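Long-range contacts in tyrosine--tRNA ligase (Pyrococcus horikoshii, PDB 2CYC), which probably attaches tyrosine to tRNA(Tyr) in two steps, activating the amino acid with ATP and then passing it to the acceptor end of the tRNA: residues Thr68-Asp74 against Val116-Ser122; Ile124-Tyr130 against Ala174-Gln179. All blocks are in the same frame, centred on the assembly; numbering follows the deposited sequence.

Contact 1 of 2, residues Thr68-Asp74 against Val116-Ser122. With TYR (tyrosine), chain C.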
# COMPACT_ATOMS: atom_id res chain seq x y z
N THR A 68 20.44 -17.40 -10.42
CA THR A 68 20.55 -15.97 -10.19
C THR A 68 19.66 -15.08 -11.05
O THR A 68 19.39 -15.37 -12.22
CB THR A 68 22.02 -15.54 -10.34
OG1 THR A 68 22.48 -15.79 -11.68
CG2 THR A 68 22.89 -16.33 -9.36
N ARG A 69 19.24 -13.96 -10.46
CA ARG A 69 18.36 -13.02 -11.16
C ARG A 69 18.59 -11.57 -10.77
O ARG A 69 18.78 -11.26 -9.59
CB ARG A 69 16.89 -13.38 -10.86
CG ARG A 69 15.86 -12.35 -11.38
CD ARG A 69 14.45 -12.77 -11.00
NE ARG A 69 14.16 -14.13 -11.46
CZ ARG A 69 12.99 -14.75 -11.29
NH1 ARG A 69 12.82 -15.99 -11.74
NH2 ARG A 69 11.98 -14.14 -10.67
N VAL A 70 18.58 -10.69 -11.77
CA VAL A 70 18.73 -9.25 -11.55
C VAL A 70 17.31 -8.70 -11.74
O VAL A 70 16.67 -8.92 -12.78
CB VAL A 70 19.68 -8.60 -12.58
CG1 VAL A 70 19.53 -7.07 -12.55
CG2 VAL A 70 21.12 -9.00 -12.28
N PHE A 71 16.82 -8.01 -10.71
CA PHE A 71 15.47 -7.44 -10.67
C PHE A 71 15.57 -5.92 -10.87
O PHE A 71 16.15 -5.21 -10.03
CB PHE A 71 14.87 -7.76 -9.29
CG PHE A 71 13.41 -7.41 -9.14
CD1 PHE A 71 12.42 -8.20 -9.74
CD2 PHE A 71 13.02 -6.36 -8.31
CE1 PHE A 71 11.07 -7.94 -9.51
CE2 PHE A 71 11.67 -6.09 -8.07
CZ PHE A 71 10.69 -6.89 -8.67
N LEU A 72 15.02 -5.43 -11.98
CA LEU A 72 15.04 -4.00 -12.31
C LEU A 72 13.76 -3.39 -11.72
O LEU A 72 12.66 -3.54 -12.27
CB LEU A 72 15.08 -3.84 -13.84
CG LEU A 72 16.14 -4.71 -14.54
CD1 LEU A 72 15.84 -4.85 -16.03
CD2 LEU A 72 17.51 -4.11 -14.31
N ALA A 73 13.92 -2.71 -10.59
CA ALA A 73 12.79 -2.13 -9.85
C ALA A 73 12.23 -0.83 -10.43
O ALA A 73 12.42 0.24 -9.83
CB ALA A 73 13.21 -1.93 -8.39
N ASP A 74 11.51 -0.93 -11.55
CA ASP A 74 10.97 0.26 -12.20
C ASP A 74 9.91 1.05 -11.42
O ASP A 74 10.12 2.24 -11.17
CB ASP A 74 10.50 -0.04 -13.65
CG ASP A 74 9.50 -1.20 -13.75
OD1 ASP A 74 9.22 -1.89 -12.74
OD2 ASP A 74 8.99 -1.41 -14.87
N VAL A 116 22.05 -15.52 -16.18
CA VAL A 116 21.41 -14.67 -15.19
C VAL A 116 20.05 -14.23 -15.73
O VAL A 116 19.94 -13.78 -16.86
CB VAL A 116 22.27 -13.40 -14.90
CG1 VAL A 116 21.51 -12.47 -13.98
CG2 VAL A 116 23.61 -13.79 -14.27
N GLU A 117 19.00 -14.41 -14.93
CA GLU A 117 17.66 -13.99 -15.32
C GLU A 117 17.56 -12.48 -15.09
O GLU A 117 18.08 -11.96 -14.10
CB GLU A 117 16.60 -14.71 -14.46
CG GLU A 117 16.56 -16.22 -14.69
CD GLU A 117 15.78 -16.97 -13.62
OE1 GLU A 117 15.41 -18.13 -13.87
OE2 GLU A 117 15.54 -16.40 -12.53
N PHE A 118 16.92 -11.79 -16.03
CA PHE A 118 16.70 -10.36 -15.91
C PHE A 118 15.19 -10.13 -15.95
O PHE A 118 14.52 -10.49 -16.91
CB PHE A 118 17.41 -9.59 -17.04
CG PHE A 118 18.89 -9.43 -16.82
CD1 PHE A 118 19.78 -10.45 -17.15
CD2 PHE A 118 19.39 -8.28 -16.21
CE1 PHE A 118 21.14 -10.33 -16.88
CE2 PHE A 118 20.75 -8.14 -15.94
CZ PHE A 118 21.63 -9.17 -16.27
N VAL A 119 14.67 -9.54 -14.88
CA VAL A 119 13.23 -9.29 -14.75
C VAL A 119 12.91 -7.82 -14.48
O VAL A 119 13.43 -7.22 -13.54
CB VAL A 119 12.66 -10.15 -13.58
CG1 VAL A 119 11.24 -9.73 -13.24
CG2 VAL A 119 12.69 -11.64 -13.96
N LEU A 120 12.05 -7.24 -15.32
CA LEU A 120 11.62 -5.86 -15.12
C LEU A 120 10.51 -5.99 -14.07
O LEU A 120 9.56 -6.74 -14.29
CB LEU A 120 11.06 -5.30 -16.43
CG LEU A 120 10.71 -3.80 -16.44
CD1 LEU A 120 11.95 -2.99 -16.07
CD2 LEU A 120 10.20 -3.39 -17.83
N ALA A 121 10.61 -5.28 -12.95
CA ALA A 121 9.60 -5.40 -11.88
C ALA A 121 8.16 -5.38 -12.36
O ALA A 121 7.34 -6.18 -11.91
CB ALA A 121 9.81 -4.31 -10.81
N SER A 122 7.84 -4.45 -13.26
CA SER A 122 6.47 -4.36 -13.75
C SER A 122 5.92 -5.67 -14.31
O SER A 122 4.70 -5.85 -14.39
CB SER A 122 6.36 -3.23 -14.79
OG SER A 122 7.35 -3.34 -15.79
N TYR C . 15.58 -0.88 -2.39
CA TYR C . 16.65 -1.29 -3.36
C TYR C . 17.67 -0.17 -3.52
O TYR C . 17.42 0.95 -3.01
CB TYR C . 16.02 -1.63 -4.72
CG TYR C . 15.10 -2.84 -4.67
CD1 TYR C . 15.58 -4.09 -4.30
CD2 TYR C . 13.75 -2.72 -5.01
CE1 TYR C . 14.73 -5.21 -4.25
CE2 TYR C . 12.90 -3.82 -4.97
CZ TYR C . 13.39 -5.06 -4.59
OH TYR C . 12.53 -6.15 -4.55
OXT TYR C . 18.71 -0.42 -4.17

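Contact 2 of 2, residues Ile124-Tyr130 against Ala174-Gln179. With TYR (tyrosine), chain C.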
# COMPACT_ATOMS: atom_id res chain seq x y z
N ILE A 124 5.91 -8.41 -12.84
CA ILE A 124 5.11 -9.03 -11.78
C ILE A 124 4.16 -8.02 -11.14
O ILE A 124 3.08 -8.41 -10.70
CB ILE A 124 5.99 -9.68 -10.65
CG1 ILE A 124 6.76 -8.61 -9.87
CG2 ILE A 124 6.97 -10.69 -11.27
CD1 ILE A 124 7.55 -9.17 -8.67
N LEU A 125 4.52 -6.75 -11.09
CA LEU A 125 3.65 -5.74 -10.47
C LEU A 125 2.33 -5.54 -11.23
O LEU A 125 1.34 -5.08 -10.67
CB LEU A 125 4.38 -4.40 -10.32
CG LEU A 125 5.78 -4.48 -9.69
CD1 LEU A 125 6.41 -3.08 -9.64
CD2 LEU A 125 5.68 -5.07 -8.30
N GLU A 126 2.33 -5.90 -12.51
CA GLU A 126 1.13 -5.79 -13.34
C GLU A 126 0.17 -6.94 -13.05
O GLU A 126 -0.83 -7.12 -13.74
CB GLU A 126 1.52 -5.77 -14.83
CG GLU A 126 1.93 -4.38 -15.31
CD GLU A 126 2.71 -4.38 -16.62
OE1 GLU A 126 2.60 -5.36 -17.39
OE2 GLU A 126 3.42 -3.38 -16.87
N LYS A 127 0.46 -7.71 -12.01
CA LYS A 127 -0.40 -8.82 -11.64
C LYS A 127 -1.08 -8.57 -10.29
O LYS A 127 -0.42 -8.33 -9.29
CB LYS A 127 0.42 -10.11 -11.58
CG LYS A 127 0.93 -10.53 -12.94
CD LYS A 127 1.73 -11.81 -12.87
CE LYS A 127 1.81 -12.47 -14.23
NZ LYS A 127 2.25 -11.52 -15.29
N GLY A 128 -2.41 -8.62 -10.29
CA GLY A 128 -3.16 -8.39 -9.06
C GLY A 128 -2.88 -9.37 -7.93
O GLY A 128 -2.98 -9.01 -6.76
N ASP A 129 -2.53 -10.62 -8.26
CA ASP A 129 -2.26 -11.61 -7.23
C ASP A 129 -0.96 -11.27 -6.49
O ASP A 129 -0.74 -11.69 -5.36
CB ASP A 129 -2.24 -13.03 -7.82
CG ASP A 129 -1.14 -13.23 -8.84
OD1 ASP A 129 -0.67 -12.23 -9.42
OD2 ASP A 129 -0.75 -14.39 -9.06
N TYR A 130 -0.11 -10.49 -7.15
CA TYR A 130 1.12 -10.03 -6.53
C TYR A 130 0.70 -9.04 -5.43
O TYR A 130 1.19 -9.10 -4.29
CB TYR A 130 1.98 -9.28 -7.55
CG TYR A 130 3.04 -8.39 -6.92
CD1 TYR A 130 4.30 -8.90 -6.58
CD2 TYR A 130 2.76 -7.05 -6.63
CE1 TYR A 130 5.26 -8.09 -5.97
CE2 TYR A 130 3.72 -6.24 -6.02
CZ TYR A 130 4.96 -6.77 -5.70
OH TYR A 130 5.91 -5.95 -5.11
N ALA A 174 7.38 -8.32 -0.79
CA ALA A 174 6.50 -9.10 -1.67
C ALA A 174 7.27 -9.62 -2.90
O ALA A 174 7.04 -10.74 -3.36
CB ALA A 174 5.30 -8.25 -2.11
N ASP A 175 8.18 -8.80 -3.41
CA ASP A 175 8.98 -9.19 -4.56
C ASP A 175 9.70 -10.49 -4.26
O ASP A 175 9.90 -11.33 -5.15
CB ASP A 175 10.05 -8.13 -4.88
CG ASP A 175 9.46 -6.83 -5.36
OD1 ASP A 175 8.31 -6.84 -5.86
OD2 ASP A 175 10.15 -5.80 -5.24
N ILE A 176 10.11 -10.66 -3.01
CA ILE A 176 10.83 -11.86 -2.62
C ILE A 176 9.93 -13.09 -2.67
O ILE A 176 10.26 -14.09 -3.32
CB ILE A 176 11.43 -11.71 -1.18
CG1 ILE A 176 12.60 -10.72 -1.22
CG2 ILE A 176 11.86 -13.08 -0.64
CD1 ILE A 176 13.11 -10.27 0.14
N PHE A 177 8.79 -13.02 -2.00
CA PHE A 177 7.90 -14.17 -1.95
C PHE A 177 7.21 -14.49 -3.26
O PHE A 177 7.03 -15.66 -3.59
CB PHE A 177 6.91 -13.99 -0.81
CG PHE A 177 7.58 -14.00 0.53
CD1 PHE A 177 8.03 -15.21 1.08
CD2 PHE A 177 7.87 -12.82 1.19
CE1 PHE A 177 8.77 -15.23 2.27
CE2 PHE A 177 8.62 -12.82 2.38
CZ PHE A 177 9.06 -14.03 2.92
N TYR A 178 6.84 -13.46 -4.02
CA TYR A 178 6.17 -13.69 -5.28
C TYR A 178 7.04 -14.43 -6.29
O TYR A 178 6.54 -15.24 -7.07
CB TYR A 178 5.72 -12.37 -5.90
CG TYR A 178 4.75 -12.57 -7.03
CD1 TYR A 178 3.41 -12.85 -6.78
CD2 TYR A 178 5.17 -12.51 -8.36
CE1 TYR A 178 2.51 -13.05 -7.81
CE2 TYR A 178 4.29 -12.71 -9.40
CZ TYR A 178 2.95 -12.97 -9.12
OH TYR A 178 2.06 -13.13 -10.14
N GLN A 179 8.35 -14.16 -6.28
CA GLN A 179 9.27 -14.83 -7.20
C GLN A 179 9.86 -16.12 -6.60
O GLN A 179 10.71 -16.75 -7.23
CB GLN A 179 10.41 -13.88 -7.58
CG GLN A 179 9.96 -12.52 -8.13
CD GLN A 179 11.12 -11.59 -8.43
OE1 GLN A 179 11.70 -11.62 -9.53
NE2 GLN A 179 11.47 -10.75 -7.46
N TYR C . 15.58 -0.88 -2.39
CA TYR C . 16.65 -1.29 -3.36
C TYR C . 17.67 -0.17 -3.52
O TYR C . 17.42 0.95 -3.01
CB TYR C . 16.02 -1.63 -4.72
CG TYR C . 15.10 -2.84 -4.67
CD1 TYR C . 15.58 -4.09 -4.30
CD2 TYR C . 13.75 -2.72 -5.01
CE1 TYR C . 14.73 -5.21 -4.25
CE2 TYR C . 12.90 -3.82 -4.97
CZ TYR C . 13.39 -5.06 -4.59
OH TYR C . 12.53 -6.15 -4.55
OXT TYR C . 18.71 -0.42 -4.17

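Contact 1 of 2, residues Thr68-Asp74 against Val116-Ser122
Strands 69-72 and 117-120 run parallel, their axes 4.6 Å apart at closest approach and 16° from exact alignment, with Arg-69 opposite Glu-117 and Leu-72 opposite Leu-120. Five backbone bonds zip them together, from Glu-117 N to Thr-68 O at one end to Ala-121 N on Leu-72 O (2.8 Å) at the other. Leu-72 O accepts a second hydrogen bond, from Asp-74 N on the opposite face of its carbonyl plane, in the inverse gamma turn centred on Ala-73. On one face of the sheet Arg-69 approaches Glu-117 side-on: NE and NH1 both hold the single oxygen OE2, each at 2.9 Å from it, and from the same face of the carboxylate. The chain bend at chi3 (-54°) turns the guanidinium back to this acid, while Val-119 CG2 lies over one guanidinium face and NH2 is hydrogen-bonded to Gln-179 OE1. Both strands belong to the parallel core of the class I synthetase Rossmann fold, where strand 36-40 flanks 69-72 on its other edge. Farther along the same face, the Phe-71 ring touches Val-119 CG1 and sets CZ 3.5 Å from Ala-121 CB; its CE2 lies 3.6 Å from OH of the bound tyrosine, whose ring also meets Ala-73 CB. On the other face the contacts across the strands are apolar: Val-70 CB sits 3.6 Å from Phe-118 CE2, the two side chains pointing the same way, and Leu-72 CB meets Leu-120 CD1. Beyond the strands, Asp-74 OD2 accepts Ser-122 OG through its syn lone pair at 2.7 Å, and OD1 takes a weak bond from Ser-122 N.

Contact 2 of 2, residues Ile124-Tyr130 against Ala174-Gln179
Tyr-130 OH lies 2.7 Å from Asp-175 OD1 and also meets Met-171 O. The carboxylate approaches the edge of the Tyr-130 ring, their planes 25° apart. Its other oxygen, OD2, accepts the hydroxyl of the bound tyrosine at 2.5 Å from the ligand's OH; Asp-175 thus stands between the substrate and Tyr-130. Ile-124 CD1 packs 3.7 Å from Asp-175 OD1, crossing the acid at about a right angle.

The next layer centres on Tyr-178. With CG anti to the backbone N (chi1 -167°), its ring reaches across to helix 128-138 and receives the edge of Tyr-130 on one face in a T-shaped stack, centroids 5.5 Å apart and planes at 78°. Tyr-130 CB adds a CH-pi contact over that same face. Ile-124 slides past the ring in the opposite direction, its CB 3.7 Å from Tyr-178 CE2. At the far end Tyr-178 OH donates a hydrogen bond to Asp-129 OD1 at 3.0 Å, meeting it on the syn side, and the aliphatic chain of Lys-127 passes the hydroxyl through CD. Cutting Tyr-178 back to an alanine removes the ring that Ile-124 and Tyr-130 touch, which would probably leave a gap beside both, Asp-129 without this donor and the Tyr-130 ring freer to shift. Behind Asp-175, Gln-179 NE2 folds back to bond Asp-175 O at 2.9 Å, while Arg-69 is the partner of its OE1.

Helix 164-178 thereby presents Asp-175 to the substrate hydroxyl, as in the tyrosine-recognition pocket of tyrosyl-tRNA synthetases, where a tyrosine and an aspartate, here Tyr-37 and Asp-175, read the phenol.

Contact 1 lies in the parallel sheet and is mostly buried; contact 2 sits farther from the chain's centre and is only partly so, with Lys-127 exposed. Chain order ties them closely, since strand 117-120 leads directly into helix 122-125. Regular backbone bonding carries the first, whereas the second joins helices mainly by side chains, through stacked rings and carboxylate-phenol pairs. The pair Arg-69 and Gln-179 joins the two contacts, and Phe-71 of the first packs against Ile-124, Asp-175 and Gln-179 of the second. One segment of each lines the tyrosine pocket: 68-74 supplies apolar contacts to the ligand's phenol, 174-179 the acid for its hydroxyl.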